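Side-chain contacts in annexin A8 (Homo sapiens, PDB 1W3W), which binds calcium and phospholipids and acts as an anticoagulant by indirectly inhibiting the thromboplastin-specific complex of the blood coagulation cascade: residues T203-R208 and E242-V247; T271-L276 and G313-A318. One frame throughout, in Å; residues are numbered along the deposited sequence.

Interaction 1: T203-R208 and E242-V247; sequences TILCTR and EAMLTV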
ATOM      1  N   THR A 203     -13.761 -17.200   1.078  1.00 26.37           N
ATOM      2  CA  THR A 203     -13.414 -17.813   2.350  1.00 26.26           C
ATOM      3  C   THR A 203     -12.030 -18.449   2.331  1.00 25.19           C
ATOM      4  O   THR A 203     -11.247 -18.265   3.254  1.00 24.94           O
ATOM      5  CB  THR A 203     -14.466 -18.880   2.736  1.00 26.59           C
ATOM      6  OG1 THR A 203     -15.741 -18.250   2.889  1.00 28.12           O
ATOM      7  CG2 THR A 203     -14.171 -19.457   4.117  1.00 27.28           C
ATOM      8  N   ILE A 204     -11.741 -19.212   1.291  1.00 24.20           N
ATOM      9  CA  ILE A 204     -10.448 -19.872   1.189  1.00 24.26           C
ATOM     10  C   ILE A 204      -9.316 -18.843   0.981  1.00 24.24           C
ATOM     11  O   ILE A 204      -8.278 -18.908   1.645  1.00 23.05           O
ATOM     12  CB  ILE A 204     -10.491 -20.935   0.063  1.00 24.22           C
ATOM     13  CG1 ILE A 204     -11.339 -22.128   0.528  1.00 24.27           C
ATOM     14  CG2 ILE A 204      -9.096 -21.386  -0.339  1.00 24.23           C
ATOM     15  CD1 ILE A 204     -11.881 -22.984  -0.599  1.00 25.24           C
ATOM     16  N   LEU A 205      -9.524 -17.896   0.071  1.00 24.38           N
ATOM     17  CA  LEU A 205      -8.519 -16.867  -0.208  1.00 25.46           C
ATOM     18  C   LEU A 205      -8.247 -15.967   1.013  1.00 25.83           C
ATOM     19  O   LEU A 205      -7.133 -15.513   1.192  1.00 25.59           O
ATOM     20  CB  LEU A 205      -8.922 -16.017  -1.432  1.00 25.41           C
ATOM     21  CG  LEU A 205      -8.254 -16.258  -2.795  1.00 27.77           C
ATOM     22  CD1 LEU A 205      -7.791 -17.676  -3.074  1.00 28.57           C
ATOM     23  CD2 LEU A 205      -9.194 -15.781  -3.902  1.00 28.98           C
ATOM     24  N   CYS A 206      -9.241 -15.748   1.869  1.00 27.37           N
ATOM     25  CA  CYS A 206      -9.088 -14.810   2.987  1.00 28.77           C
ATOM     26  C   CYS A 206      -8.746 -15.450   4.347  1.00 28.67           C
ATOM     27  O   CYS A 206      -8.074 -14.820   5.151  1.00 29.25           O
ATOM     28  CB  CYS A 206     -10.289 -13.837   3.068  1.00 29.35           C
ATOM     29  SG  CYS A 206     -11.916 -14.500   3.536  1.00 35.19           S
ATOM     30  N   THR A 207      -9.130 -16.704   4.592  1.00 28.33           N
ATOM     31  CA  THR A 207      -8.864 -17.348   5.898  1.00 28.16           C
ATOM     32  C   THR A 207      -7.635 -18.268   5.949  1.00 27.51           C
ATOM     33  O   THR A 207      -7.144 -18.567   7.032  1.00 28.46           O
ATOM     34  CB  THR A 207     -10.103 -18.135   6.402  1.00 28.07           C
ATOM     35  OG1 THR A 207     -10.419 -19.196   5.495  1.00 27.86           O
ATOM     36  CG2 THR A 207     -11.342 -17.251   6.403  1.00 29.03           C
ATOM     37  N   ARG A 208      -7.133 -18.721   4.807  1.00 26.48           N
ATOM     38  CA  ARG A 208      -5.968 -19.616   4.797  1.00 25.68           C
ATOM     39  C   ARG A 208      -4.672 -18.840   4.819  1.00 25.13           C
ATOM     40  O   ARG A 208      -4.603 -17.721   4.347  1.00 25.02           O
ATOM     41  CB  ARG A 208      -5.984 -20.517   3.563  1.00 25.40           C
ATOM     42  CG  ARG A 208      -7.219 -21.361   3.462  1.00 25.33           C
ATOM     43  CD  ARG A 208      -7.373 -22.360   4.584  1.00 26.21           C
ATOM     44  NE  ARG A 208      -8.463 -23.269   4.266  1.00 28.38           N
ATOM     45  CZ  ARG A 208      -9.606 -23.385   4.946  1.00 32.60           C
ATOM     46  NH1 ARG A 208      -9.836 -22.692   6.063  1.00 34.18           N
ATOM     47  NH2 ARG A 208     -10.524 -24.243   4.515  1.00 30.95           N
ATOM     48  N   GLU A 242     -10.473  -7.649  -8.992  1.00 20.67           N
ATOM     49  CA  GLU A 242      -9.275  -6.919  -8.566  1.00 20.51           C
ATOM     50  C   GLU A 242      -8.813  -7.395  -7.197  1.00 19.15           C
ATOM     51  O   GLU A 242      -7.625  -7.659  -6.995  1.00 19.85           O
ATOM     52  CB  GLU A 242      -9.541  -5.402  -8.534  1.00 20.62           C
ATOM     53  CG  GLU A 242      -8.296  -4.523  -8.370  1.00 23.03           C
ATOM     54  CD  GLU A 242      -8.615  -3.022  -8.400  1.00 26.41           C
ATOM     55  OE1 GLU A 242      -7.813  -2.205  -7.883  1.00 27.27           O
ATOM     56  OE2 GLU A 242      -9.682  -2.652  -8.932  1.00 29.46           O
ATOM     57  N   ALA A 243      -9.757  -7.535  -6.278  1.00 18.07           N
ATOM     58  CA  ALA A 243      -9.476  -7.935  -4.906  1.00 17.72           C
ATOM     59  C   ALA A 243      -8.914  -9.351  -4.833  1.00 17.69           C
ATOM     60  O   ALA A 243      -7.915  -9.579  -4.147  1.00 17.02           O
ATOM     61  CB  ALA A 243     -10.737  -7.828  -4.051  1.00 18.30           C
ATOM     62  N   MET A 244      -9.545 -10.292  -5.544  1.00 17.11           N
ATOM     63  CA  MET A 244      -9.063 -11.681  -5.593  1.00 17.75           C
ATOM     64  C   MET A 244      -7.683 -11.817  -6.212  1.00 16.90           C
ATOM     65  O   MET A 244      -6.814 -12.466  -5.637  1.00 16.54           O
ATOM     66  CB  MET A 244     -10.056 -12.591  -6.329  1.00 18.35           C
ATOM     67  CG  MET A 244     -11.245 -12.932  -5.475  1.00 20.46           C
ATOM     68  SD  MET A 244     -12.445 -14.035  -6.235  1.00 27.00           S
ATOM     69  CE  MET A 244     -13.533 -14.094  -4.906  1.00 27.12           C
ATOM     70  N   LEU A 245      -7.481 -11.209  -7.375  1.00 16.54           N
ATOM     71  CA  LEU A 245      -6.178 -11.217  -8.024  1.00 16.68           C
ATOM     72  C   LEU A 245      -5.092 -10.580  -7.147  1.00 15.84           C
ATOM     73  O   LEU A 245      -3.947 -10.997  -7.186  1.00 15.57           O
ATOM     74  CB  LEU A 245      -6.232 -10.514  -9.385  1.00 16.85           C
ATOM     75  CG  LEU A 245      -6.977 -11.240 -10.516  1.00 19.62           C
ATOM     76  CD1 LEU A 245      -7.194 -10.299 -11.704  1.00 20.88           C
ATOM     77  CD2 LEU A 245      -6.231 -12.494 -10.955  1.00 20.29           C
ATOM     78  N   THR A 246      -5.458  -9.562  -6.370  1.00 15.71           N
ATOM     79  CA  THR A 246      -4.510  -8.882  -5.492  1.00 15.37           C
ATOM     80  C   THR A 246      -4.073  -9.830  -4.386  1.00 15.37           C
ATOM     81  O   THR A 246      -2.885  -9.937  -4.094  1.00 15.53           O
ATOM     82  CB  THR A 246      -5.128  -7.618  -4.895  1.00 14.76           C
ATOM     83  OG1 THR A 246      -5.376  -6.683  -5.939  1.00 16.17           O
ATOM     84  CG2 THR A 246      -4.150  -6.916  -4.010  1.00 13.97           C
ATOM     85  N   VAL A 247      -5.024 -10.542  -3.793  1.00 15.35           N
ATOM     86  CA  VAL A 247      -4.684 -11.548  -2.782  1.00 15.82           C
ATOM     87  C   VAL A 247      -3.738 -12.585  -3.368  1.00 15.58           C
ATOM     88  O   VAL A 247      -2.723 -12.917  -2.754  1.00 16.46           O
ATOM     89  CB  VAL A 247      -5.940 -12.215  -2.178  1.00 15.75           C
ATOM     90  CG1 VAL A 247      -5.556 -13.369  -1.231  1.00 16.52           C
ATOM     91  CG2 VAL A 247      -6.730 -11.203  -1.433  1.00 15.86           C
TER
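Leu205 meets Met244 and Val247 in a small, buried, largely apolar contact between helices, where helix 198-207 lies beside helix 238-252. The helices come near enough for the CA atoms of Leu205 and Val247 to stand 7.0 Å apart, yet no hydrogen bond joins the two segments. The side chains of Leu205 and Met244 cross at about a right angle, and CD2 of Leu205 touches CG of Met244 at 3.8 Å. The contact falls on the CB and CG methylenes of the methionine; beyond CG the chain runs on extended. Val247 holds CG1 opposite its own backbone N (chi1 174°), which brings that methyl to 3.6 Å from the carbonyl O of Leu205 and to 4.3 Å from CG of Leu205. The contact thus joins two helices of the all-helical third annexin repeat, and Met244 also rests on Ile232 of helix 228-235. Branched leucine and valine suit the close spacing, while flexible methionine can follow the leucine's outline. The threonine hydroxyls nearby are satisfied within their own helices: Thr246 OG1 donates to Glu242 O at 2.7 Å, opposite the face used by Thr246 N, and Thr207 OG1 grips Thr203 O likewise at 2.6 Å. Cys206, the residue after Leu205, ties helix 198-207 to helix 153-163 through its disulfide with Cys161.

Interaction 2: T271-L276 and G313-A318; sequences TRDGTL and GDYKNA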
ATOM      1  N   THR A 271      -1.049  10.097 -14.811  1.00 30.14           N
ATOM      2  CA  THR A 271      -0.403   9.397 -13.708  1.00 28.48           C
ATOM      3  C   THR A 271      -1.392   9.260 -12.576  1.00 27.14           C
ATOM      4  O   THR A 271      -2.109  10.212 -12.254  1.00 26.97           O
ATOM      5  CB  THR A 271       0.826  10.192 -13.229  1.00 28.31           C
ATOM      6  OG1 THR A 271       1.752  10.349 -14.307  1.00 29.17           O
ATOM      7  CG2 THR A 271       1.619   9.415 -12.184  1.00 27.71           C
ATOM      8  N   ARG A 272      -1.460   8.084 -11.976  1.00 25.42           N
ATOM      9  CA  ARG A 272      -2.182   7.966 -10.713  1.00 24.84           C
ATOM     10  C   ARG A 272      -1.231   8.302  -9.570  1.00 22.84           C
ATOM     11  O   ARG A 272      -0.612   7.409  -8.976  1.00 21.36           O
ATOM     12  CB  ARG A 272      -2.808   6.584 -10.513  1.00 25.48           C
ATOM     13  CG  ARG A 272      -3.675   6.501  -9.213  1.00 30.42           C
ATOM     14  CD  ARG A 272      -4.667   7.684  -9.007  1.00 35.19           C
ATOM     15  NE  ARG A 272      -4.972   8.036  -7.614  1.00 37.33           N
ATOM     16  CZ  ARG A 272      -5.042   9.294  -7.132  1.00 40.98           C
ATOM     17  NH1 ARG A 272      -4.766  10.350  -7.898  1.00 40.94           N
ATOM     18  NH2 ARG A 272      -5.366   9.502  -5.850  1.00 42.74           N
ATOM     19  N   ASP A 273      -1.132   9.601  -9.275  1.00 20.88           N
ATOM     20  CA  ASP A 273      -0.136  10.107  -8.358  1.00 19.55           C
ATOM     21  C   ASP A 273      -0.371   9.627  -6.935  1.00 18.50           C
ATOM     22  O   ASP A 273       0.574   9.386  -6.226  1.00 17.17           O
ATOM     23  CB  ASP A 273      -0.084  11.634  -8.398  1.00 19.26           C
ATOM     24  CG  ASP A 273       0.422  12.144  -9.706  1.00 19.16           C
ATOM     25  OD1 ASP A 273       1.623  11.967 -10.019  1.00 18.34           O
ATOM     26  OD2 ASP A 273      -0.334  12.706 -10.510  1.00 21.43           O
ATOM     27  N   GLY A 274      -1.632   9.503  -6.527  1.00 17.97           N
ATOM     28  CA  GLY A 274      -1.963   8.983  -5.202  1.00 17.37           C
ATOM     29  C   GLY A 274      -1.345   7.615  -4.961  1.00 17.24           C
ATOM     30  O   GLY A 274      -0.760   7.363  -3.904  1.00 17.04           O
ATOM     31  N   THR A 275      -1.449   6.749  -5.962  1.00 16.22           N
ATOM     32  CA  THR A 275      -0.911   5.396  -5.906  1.00 16.08           C
ATOM     33  C   THR A 275       0.608   5.345  -5.944  1.00 15.41           C
ATOM     34  O   THR A 275       1.230   4.544  -5.239  1.00 14.67           O
ATOM     35  CB  THR A 275      -1.497   4.586  -7.077  1.00 16.27           C
ATOM     36  OG1 THR A 275      -2.901   4.478  -6.883  1.00 18.22           O
ATOM     37  CG2 THR A 275      -1.022   3.149  -7.068  1.00 16.37           C
ATOM     38  N   LEU A 276       1.200   6.191  -6.775  1.00 14.35           N
ATOM     39  CA  LEU A 276       2.650   6.346  -6.824  1.00 14.52           C
ATOM     40  C   LEU A 276       3.210   6.799  -5.470  1.00 13.35           C
ATOM     41  O   LEU A 276       4.131   6.200  -4.930  1.00 12.43           O
ATOM     42  CB  LEU A 276       3.000   7.357  -7.922  1.00 15.05           C
ATOM     43  CG  LEU A 276       4.458   7.641  -8.271  1.00 17.42           C
ATOM     44  CD1 LEU A 276       5.199   6.394  -8.719  1.00 19.58           C
ATOM     45  CD2 LEU A 276       4.473   8.686  -9.379  1.00 19.06           C
ATOM     46  N   GLY A 313       9.216  18.717 -11.932  1.00 23.47           N
ATOM     47  CA  GLY A 313       9.376  19.730 -10.902  1.00 23.07           C
ATOM     48  C   GLY A 313       9.945  19.214  -9.591  1.00 22.36           C
ATOM     49  O   GLY A 313      10.686  18.230  -9.545  1.00 21.69           O
ATOM     50  N   ASP A 314       9.585  19.900  -8.518  1.00 21.39           N
ATOM     51  CA  ASP A 314      10.017  19.524  -7.176  1.00 21.04           C
ATOM     52  C   ASP A 314       9.460  18.153  -6.752  1.00 19.89           C
ATOM     53  O   ASP A 314      10.113  17.419  -6.035  1.00 19.73           O
ATOM     54  CB  ASP A 314       9.601  20.606  -6.191  1.00 20.78           C
ATOM     55  CG  ASP A 314      10.329  21.917  -6.433  1.00 22.69           C
ATOM     56  OD1 ASP A 314      11.561  21.905  -6.628  1.00 22.45           O
ATOM     57  OD2 ASP A 314       9.741  23.000  -6.458  1.00 26.89           O
ATOM     58  N   TYR A 315       8.253  17.836  -7.199  1.00 19.01           N
ATOM     59  CA  TYR A 315       7.638  16.535  -6.968  1.00 18.49           C
ATOM     60  C   TYR A 315       8.527  15.419  -7.504  1.00 18.50           C
ATOM     61  O   TYR A 315       8.894  14.510  -6.775  1.00 17.83           O
ATOM     62  CB  TYR A 315       6.282  16.532  -7.656  1.00 18.36           C
ATOM     63  CG  TYR A 315       5.508  15.253  -7.663  1.00 18.18           C
ATOM     64  CD1 TYR A 315       5.283  14.528  -6.494  1.00 16.15           C
ATOM     65  CD2 TYR A 315       4.927  14.799  -8.847  1.00 18.82           C
ATOM     66  CE1 TYR A 315       4.540  13.356  -6.518  1.00 16.80           C
ATOM     67  CE2 TYR A 315       4.176  13.651  -8.875  1.00 19.77           C
ATOM     68  CZ  TYR A 315       3.985  12.925  -7.711  1.00 18.08           C
ATOM     69  OH  TYR A 315       3.214  11.794  -7.784  1.00 16.57           O
ATOM     70  N   LYS A 316       8.900  15.520  -8.773  1.00 18.57           N
ATOM     71  CA  LYS A 316       9.821  14.570  -9.390  1.00 19.17           C
ATOM     72  C   LYS A 316      11.123  14.431  -8.627  1.00 18.77           C
ATOM     73  O   LYS A 316      11.587  13.326  -8.388  1.00 18.01           O
ATOM     74  CB  LYS A 316      10.142  14.995 -10.820  1.00 19.84           C
ATOM     75  CG  LYS A 316      11.031  14.032 -11.571  1.00 22.51           C
ATOM     76  CD  LYS A 316      12.175  14.742 -12.239  1.00 27.29           C
ATOM     77  CE  LYS A 316      11.686  15.667 -13.332  1.00 29.05           C
ATOM     78  NZ  LYS A 316      12.798  16.065 -14.239  1.00 31.69           N
ATOM     79  N   ASN A 317      11.720  15.551  -8.250  1.00 18.19           N
ATOM     80  CA  ASN A 317      13.023  15.507  -7.618  1.00 18.52           C
ATOM     81  C   ASN A 317      12.961  14.898  -6.231  1.00 17.44           C
ATOM     82  O   ASN A 317      13.881  14.199  -5.824  1.00 17.33           O
ATOM     83  CB  ASN A 317      13.659  16.888  -7.597  1.00 19.32           C
ATOM     84  CG  ASN A 317      14.102  17.336  -8.982  1.00 22.10           C
ATOM     85  OD1 ASN A 317      14.505  16.514  -9.822  1.00 25.84           O
ATOM     86  ND2 ASN A 317      14.009  18.636  -9.237  1.00 25.01           N
ATOM     87  N   ALA A 318      11.861  15.133  -5.525  1.00 16.44           N
ATOM     88  CA  ALA A 318      11.639  14.517  -4.235  1.00 15.92           C
ATOM     89  C   ALA A 318      11.443  13.004  -4.395  1.00 15.75           C
ATOM     90  O   ALA A 318      11.978  12.233  -3.616  1.00 16.33           O
ATOM     91  CB  ALA A 318      10.426  15.143  -3.546  1.00 15.97           C
TER
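Tyr315 reaches from helix 313-323 to the first turn of helix 273-283, where its hydroxyl donates to Asp273 OD1 at 2.7 Å. The backbones are well separated, with the CA atoms of Asp273 and Tyr315 10.2 Å apart, and a long, rigid tyrosine spans the gap: a chi1 of 175° swings CG to the side opposite the backbone nitrogen, which carries the ring across to the aspartate. OD1 is met on its anti side, 24° out of the carboxylate plane, and lies at the ring edge, 3.3 Å from CE2 of Tyr315. Carboxylate and ring planes stand 69° apart. Leu276 completes the tight end, its CD2 methyl lying 3.7 Å from Tyr315 OH, so the buried hydroxyl has an apolar flank as well as an acceptor. The other carboxylate oxygen, OD2, forms a salt bridge with Lys82, which brings helix 81-91 up to the same aspartate. A phenylalanine in place of Tyr315 would probably leave Asp273 OD1 without its hydroxyl donor and the carboxylate less firmly fixed in rotation. The outer side is looser: exposed Arg272 points away from Tyr315 and lays its guanidinium over Gly274 N, while Gly313, exposed too, has the positive phi that glycine readily accepts. Close by, Thr271 OG1 bonds to Asp310, which binds calcium with Met266, Gly268 and Gly270; a glycine-rich loop and a carboxylate far along the sequence make up the type II calcium site characteristic of annexin repeats.

In the fold
Along the chain, interaction 1 closes before interaction 2 opens, and the two lie on opposite sides of the molecule's centre. Their centres are 30 Å apart; the nearest atoms come to about 8 Å without touching. They belong to the third and fourth annexin repeats respectively, and each joins helices within its own repeat, one by van der Waals packing of apolar side chains, with no hydrogen bond, and the other around a tyrosine-to-carboxylate hydrogen bond. Interaction 1 is remote from the calcium site. Interaction 2 borders it: the side chain of Asp273 is about 9 Å from the bound calcium ion, and that of Leu276 about 4 Å from the side chain of Met266.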